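Local coordinates for hypothetical protein TM0894 (Thermotoga maritima, PDB 1ZTC), which probably acts as a metal-dependent endoribonuclease of the metallo-beta-lactamase superfamily, hydrolysing RNA at a two-metal site that holds nickel in this crystal, at residues V82-D85 with H86-N89. Sequence-based numbering, arbitrary orientation.
Sequences VHLD and HIFN. With NI (nickel (II) ion), chain E; NI (nickel (II) ion), chain F.
His83 and His86 meet across the first turn of helix 84-87, within the HxHxDH motif of the metallo-beta-lactamase fold, and each hands its ring to a different nickel ion. His83 ND1 binds one nickel at 2.2 Å, a site completed on the protein side by His81, His152 and Asp174; His86 NE2 binds the other, together with Asp174 and His211. Water 2 bridges the two ions and donates to Asp85 OD1 at 2.7 Å, while water 1 gives Asp85 OD2 a weak bond. The carboxylate stands almost perpendicular to the His86 ring (planes 89° apart), its CG held between backbone N and carbonyl carbon (chi1 59°); OD2, also part of this metal site, stands 2.9 Å from the nickel that His86 NE2 binds, long for a full metal bond. The other ring nitrogen of His86, ND1, is satisfied by a hydrogen bond with Asp50 OD2, a second-shell carboxylate that fixes the ring's rotation. The backbone is gripped from the N-cap: His83 O accepts His86 N at 2.9 Å, and weakly Ile87 N, which also leans weakly on Leu84 O. Leu84 O takes Phe88 N too. Ile87 closes the turn with an apolar contact, its CD1 3.8 Å from Val82 CG1.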
loop_
_atom_site.group_PDB
_atom_site.type_symbol
_atom_site.label_atom_id
_atom_site.label_comp_id
_atom_site.label_asym_id
_atom_site.label_seq_id
_atom_site.Cartn_x
_atom_site.Cartn_y
_atom_site.Cartn_z
ATOM N N VAL A 82 12.632 -19.311 0.552
ATOM C CA VAL A 82 12.903 -18.623 1.792
ATOM C C VAL A 82 13.029 -17.130 1.549
ATOM O O VAL A 82 14.118 -16.592 1.506
ATOM C CB VAL A 82 14.155 -19.227 2.447
ATOM C CG1 VAL A 82 14.468 -18.482 3.776
ATOM C CG2 VAL A 82 13.907 -20.682 2.672
ATOM N N HIS A 83 11.884 -16.491 1.303
ATOM C CA HIS A 83 11.768 -15.058 1.233
ATOM C C HIS A 83 10.716 -14.702 2.248
ATOM O O HIS A 83 9.667 -15.377 2.358
ATOM C CB HIS A 83 11.405 -14.519 -0.171
ATOM C CG HIS A 83 12.574 -14.464 -1.118
ATOM N ND1 HIS A 83 12.446 -14.126 -2.454
ATOM C CD2 HIS A 83 13.888 -14.762 -0.939
ATOM C CE1 HIS A 83 13.629 -14.205 -3.046
ATOM N NE2 HIS A 83 14.519 -14.587 -2.149
ATOM N N LEU A 84 10.984 -13.633 2.977
ATOM C CA LEU A 84 10.200 -13.258 4.142
ATOM C C LEU A 84 8.693 -13.112 3.892
ATOM O O LEU A 84 7.873 -13.450 4.740
ATOM C CB LEU A 84 10.735 -11.921 4.670
ATOM C CG LEU A 84 10.539 -11.662 6.153
ATOM C CD1 LEU A 84 11.127 -12.772 7.009
ATOM C CD2 LEU A 84 11.181 -10.288 6.458
ATOM N N ASP A 85 8.341 -12.574 2.727
ATOM C CA ASP A 85 6.922 -12.348 2.371
ATOM C C ASP A 85 6.137 -13.666 2.149
ATOM O O ASP A 85 4.891 -13.686 2.154
ATOM C CB ASP A 85 6.819 -11.407 1.157
ATOM C CG ASP A 85 7.535 -11.947 -0.080
ATOM O OD1 ASP A 85 8.710 -12.397 0.010
ATOM O OD2 ASP A 85 6.896 -11.954 -1.139
ATOM N N HIS A 86 6.877 -14.766 2.037
ATOM C CA HIS A 86 6.318 -16.123 1.948
ATOM C C HIS A 86 6.360 -16.924 3.272
ATOM O O HIS A 86 5.517 -17.798 3.517
ATOM C CB HIS A 86 7.115 -16.892 0.869
ATOM C CG HIS A 86 6.870 -16.392 -0.514
ATOM N ND1 HIS A 86 6.171 -17.122 -1.450
ATOM C CD2 HIS A 86 7.185 -15.213 -1.108
ATOM C CE1 HIS A 86 6.081 -16.422 -2.568
ATOM N NE2 HIS A 86 6.666 -15.256 -2.379
ATOM N N ILE A 87 7.366 -16.668 4.098
ATOM C CA ILE A 87 7.645 -17.513 5.244
ATOM C C ILE A 87 7.347 -16.911 6.619
ATOM O O ILE A 87 7.352 -17.638 7.616
ATOM C CB ILE A 87 9.119 -17.967 5.254
ATOM C CG1 ILE A 87 10.063 -16.763 5.506
ATOM C CG2 ILE A 87 9.457 -18.686 3.966
ATOM C CD1 ILE A 87 11.489 -17.108 5.635
ATOM N N PHE A 88 7.184 -15.603 6.705
ATOM C CA PHE A 88 7.147 -14.951 8.020
ATOM C C PHE A 88 6.146 -15.603 8.987
ATOM O O PHE A 88 6.466 -15.864 10.172
ATOM C CB PHE A 88 6.782 -13.471 7.912
ATOM C CG PHE A 88 6.678 -12.818 9.246
ATOM C CD1 PHE A 88 7.801 -12.325 9.866
ATOM C CD2 PHE A 88 5.464 -12.777 9.925
ATOM C CE1 PHE A 88 7.741 -11.795 11.150
ATOM C CE2 PHE A 88 5.394 -12.242 11.211
ATOM C CZ PHE A 88 6.534 -11.738 11.805
ATOM N N ASN A 89 4.949 -15.865 8.481
ATOM C CA ASN A 89 3.850 -16.391 9.313
ATOM C C ASN A 89 4.099 -17.806 9.816
ATOM O O ASN A 89 3.335 -18.310 10.639
ATOM C CB ASN A 89 2.480 -16.307 8.583
ATOM C CG ASN A 89 1.999 -14.895 8.391
ATOM O OD1 ASN A 89 2.409 -14.003 9.109
ATOM N ND2 ASN A 89 1.073 -14.687 7.440
HETATM NI NI NI E . 7.326 -13.455 -3.547
HETATM NI NI NI F . 10.745 -14.412 -3.802
HETATM O O HOH W 1 8.489 -11.178 -3.942
HETATM O O HOH W 2 9.531 -13.242 -2.406
HETATM O O HOH W 3 10.698 -12.092 -4.520
#